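Local coordinates for xylose isomerase domain protein TIM barrel (Planctomyces limnophilus, PDB 3TVA) that is probably an isomerase of the xylose isomerase-like TIM-barrel family, binding a magnesium ion in its barrel, its substrate not established, at residues Val92-Glu95 against Thr96-Ser99; Ala102-Lys105 against Glu106-Asp109. All blocks are in the same frame, centred on the assembly; numbering follows the deposited sequence. Where two conformers were deposited one is given.

Contact 1. Residues Val92-Glu95 against Thr96-Ser99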
# COMPACT_ATOMS: atom_id res chain seq x y z
N VAL A 92 -4.08 -15.28 2.11
CA VAL A 92 -4.21 -16.47 1.27
C VAL A 92 -3.67 -17.79 1.88
O VAL A 92 -4.38 -18.81 1.86
CB VAL A 92 -3.67 -16.20 -0.17
CG1 VAL A 92 -3.44 -17.50 -0.93
CG2 VAL A 92 -4.63 -15.29 -0.93
N PRO A 93 -2.44 -17.80 2.44
CA PRO A 93 -1.95 -19.04 3.05
C PRO A 93 -2.87 -19.57 4.16
O PRO A 93 -3.34 -18.81 5.01
CB PRO A 93 -0.58 -18.64 3.63
CG PRO A 93 -0.13 -17.50 2.74
CD PRO A 93 -1.41 -16.73 2.45
N LEU A 94 -3.11 -20.88 4.14
CA LEU A 94 -4.15 -21.45 4.98
C LEU A 94 -3.78 -21.53 6.45
O LEU A 94 -4.62 -21.32 7.32
CB LEU A 94 -4.55 -22.82 4.44
CG LEU A 94 -5.24 -22.75 3.08
CD1 LEU A 94 -5.45 -24.15 2.50
CD2 LEU A 94 -6.57 -22.02 3.23
N GLU A 95 -2.52 -21.87 6.74
CA GLU A 95 -2.07 -22.05 8.11
C GLU A 95 -2.27 -20.78 8.95
O GLU A 95 -2.76 -20.83 10.09
CB GLU A 95 -0.60 -22.48 8.13
CG GLU A 95 -0.00 -22.58 9.51
CD GLU A 95 1.51 -22.80 9.48
OE1 GLU A 95 2.13 -22.65 8.40
OE2 GLU A 95 2.09 -23.12 10.55
N THR A 96 -1.90 -19.65 8.38
CA THR A 96 -1.91 -18.39 9.11
C THR A 96 -3.18 -17.55 8.89
O THR A 96 -3.32 -16.46 9.43
CB THR A 96 -0.66 -17.57 8.76
OG1 THR A 96 -0.56 -17.48 7.33
CG2 THR A 96 0.61 -18.26 9.30
N ARG A 97 -4.12 -18.07 8.10
CA ARG A 97 -5.26 -17.26 7.69
C ARG A 97 -6.12 -16.75 8.86
O ARG A 97 -6.40 -15.55 8.92
CB ARG A 97 -6.15 -18.01 6.67
CG ARG A 97 -7.38 -17.17 6.24
CD ARG A 97 -8.20 -17.88 5.16
NE ARG A 97 -7.44 -17.99 3.91
CZ ARG A 97 -7.85 -18.68 2.86
NH1 ARG A 97 -9.02 -19.30 2.89
NH2 ARG A 97 -7.10 -18.73 1.76
N ALA A 98 -6.56 -17.64 9.75
CA ALA A 98 -7.41 -17.20 10.86
C ALA A 98 -6.69 -16.14 11.71
O ALA A 98 -7.29 -15.15 12.13
CB ALA A 98 -7.82 -18.35 11.71
N SER A 99 -5.39 -16.34 11.93
CA SER A 99 -4.61 -15.42 12.75
C SER A 99 -4.45 -14.04 12.09
O SER A 99 -4.49 -13.01 12.76
CB SER A 99 -3.23 -16.00 13.05
OG SER A 99 -2.47 -15.10 13.83
O HOH W 1 -2.58 -16.34 5.94
O HOH W 2 -4.17 -18.99 11.68
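Arg-97 reaches back over the turn that precedes its helix and hydrogen-bonds through NH2 to Val-92 O at 2.7 Å. The bond is short but bent, with an N-H...O angle of 134°, and the oxygen stands somewhat out of the guanidinium plane. CG anti to the backbone N (chi1 179°) starts the long chain back along the turn, and a bend at chi3 turns the guanidinium to the carbonyl. A weak backbone bond, Arg-97 N to Leu-94 O at 3.4 Å, closes the turn itself. Water 1 bridges Pro-93 and Thr-96, donating to Pro-93 O and accepting from Thr-96 OG1, both at 2.7 Å; a short side chain with a hydroxyl suits this place. Water 2 likewise links Glu-95 O to Ser-99 N. Pro-93 has no N-H to satisfy, and its ring limits the backbone's freedom here. Leu-94 runs alongside Arg-97 and lays CD2 over one guanidinium face, offset toward its rim and 3.6 Å from CZ, an apolar lid for a flat cation. Arg-97 NE also bonds Leu-91 O, and NH2 forms a salt bridge with Asp-133, tying this loop between helices 82-88 and 97-114 to helix 132-149, where Val-92 packs on Leu-137.

Contact 2. Residues Ala102-Lys105 against Glu106-Asp109; sequences AEMK and EISD
Ser-108 N gives its proton to Met-104 O at 2.8 Å, the shortest of four successive i to i+4 bonds that make this stretch regular alpha helix. Glu-106 N to Ala-102 O, Ile-107 N to Glu-103 O (2.9 Å) and Asp-109 N to Lys-105 O (3.0 Å) complete the set, with N-H...O angles between 152° and 162°. Side chains of the later turn lean back over the earlier carbonyls. Ile-107, whose CG1 lies anti to its own carbonyl carbon (chi1 -74°), sets that methylene 3.4 Å from Glu-103 O, and its CD1 meets the selenium of Met-104 (selenomethionine) loosely at 4.3 Å. Both are apolar and buried: Met-104 packs on Ile-119 and Leu-121 of strand 118-121, Ile-107 on Ala-42. Glu-106 brings CG to 3.5 Å from Ala-102 O, its chain extended beyond. Lys-105 is likewise extended, a long chain suited to carrying NZ to a salt bridge with Asp-143 on helix 132-149. Ser-108, small enough for a buried place, bonds Gln-153 through OG. The carboxylate of Asp-109 rests near Lys-105 O, acceptor beside acceptor, while OD1 takes hydrogen bonds from His-147 and His-151. An alanine at this position would remove that acceptor and is likely to leave both imidazoles without their shared partner. Glu-103 forms a salt bridge with Arg-48, and Glu-106 makes a weak, long ion pair with the same guanidinium; with their OE2 atoms 5.6 Å apart, this shared cation probably offsets the repulsion between the two carboxylates. Met-104 thus faces strand 118-121 and Ile-107 the loop, while the charged ends find counter-charges or imidazoles on Arg-48, helix 132-149 and His-151.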
# COMPACT_ATOMS: atom_id res chain seq x y z
N ALA A 102 -7.84 -12.12 12.11
CA ALA A 102 -8.03 -11.54 13.44
C ALA A 102 -7.10 -10.34 13.68
O ALA A 102 -7.49 -9.33 14.27
CB ALA A 102 -7.84 -12.61 14.56
N GLU A 103 -5.86 -10.44 13.20
CA GLU A 103 -4.94 -9.31 13.27
C GLU A 103 -5.43 -8.10 12.47
O GLU A 103 -5.30 -6.97 12.94
CB GLU A 103 -3.55 -9.69 12.80
CG GLU A 103 -2.70 -10.35 13.85
CD GLU A 103 -1.22 -10.16 13.57
OE1 GLU A 103 -0.56 -11.15 13.19
OE2 GLU A 103 -0.73 -9.01 13.72
N MSE A 104 -5.98 -8.33 11.27
CA MSE A 104 -6.47 -7.21 10.45
C MSE A 104 -7.64 -6.52 11.16
O MSE A 104 -7.81 -5.30 11.07
CB MSE A 104 -6.93 -7.66 9.05
CG MSE A 104 -5.85 -7.74 8.00
SE MSE A 104 -4.82 -6.09 7.77
CE MSE A 104 -6.22 -4.90 7.26
N LYS A 105 -8.45 -7.31 11.85
CA LYS A 105 -9.53 -6.71 12.64
C LYS A 105 -9.02 -5.88 13.83
O LYS A 105 -9.58 -4.84 14.12
CB LYS A 105 -10.55 -7.75 13.09
CG LYS A 105 -11.32 -8.37 11.91
CD LYS A 105 -12.31 -9.42 12.40
CE LYS A 105 -12.90 -10.18 11.23
NZ LYS A 105 -13.81 -11.25 11.70
N GLU A 106 -7.97 -6.33 14.50
CA GLU A 106 -7.34 -5.50 15.55
C GLU A 106 -6.72 -4.24 14.96
O GLU A 106 -6.72 -3.19 15.58
CB GLU A 106 -6.22 -6.25 16.26
CG GLU A 106 -6.64 -7.43 17.08
CD GLU A 106 -5.42 -8.23 17.52
OE1 GLU A 106 -5.51 -9.49 17.55
OE2 GLU A 106 -4.36 -7.60 17.80
N ILE A 107 -6.16 -4.36 13.76
CA ILE A 107 -5.58 -3.20 13.09
C ILE A 107 -6.68 -2.21 12.72
O ILE A 107 -6.51 -1.00 12.86
CB ILE A 107 -4.69 -3.63 11.90
CG1 ILE A 107 -3.38 -4.23 12.43
CG2 ILE A 107 -4.39 -2.44 10.98
CD1 ILE A 107 -2.67 -5.13 11.41
N SER A 108 -7.82 -2.74 12.28
CA SER A 108 -9.02 -1.91 12.06
C SER A 108 -9.47 -1.19 13.34
O SER A 108 -9.77 0.00 13.30
CB SER A 108 -10.16 -2.77 11.48
OG SER A 108 -11.36 -2.02 11.36
N ASP A 109 -9.51 -1.91 14.46
CA ASP A 109 -9.80 -1.29 15.76
C ASP A 109 -8.79 -0.17 16.09
O ASP A 109 -9.18 0.92 16.50
CB ASP A 109 -9.78 -2.35 16.90
CG ASP A 109 -10.87 -3.40 16.74
OD1 ASP A 109 -11.83 -3.17 15.96
OD2 ASP A 109 -10.76 -4.47 17.38

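Followed from the N terminus, the chain leaves helix 82-88, runs through the loop of contact 1 and enters helix 97-114, on which contact 2 lies. The two are in series, neither nesting nor crossing: contact 1 closes the short turn at the start of the helix, and contact 2 spans successive turns further along it. Their centres are about 14 Å apart, and the helix backbone runs on continuously from one to the other. Both look to helix 132-149, through Asp-133 near its beginning and Asp-143 and His-147 further on, so the two helices are joined at several points. Contact 1 lies at the surface, whereas contact 2 reaches strand 118-121, with the Met-104 side chain about 14 Å from the magnesium ion.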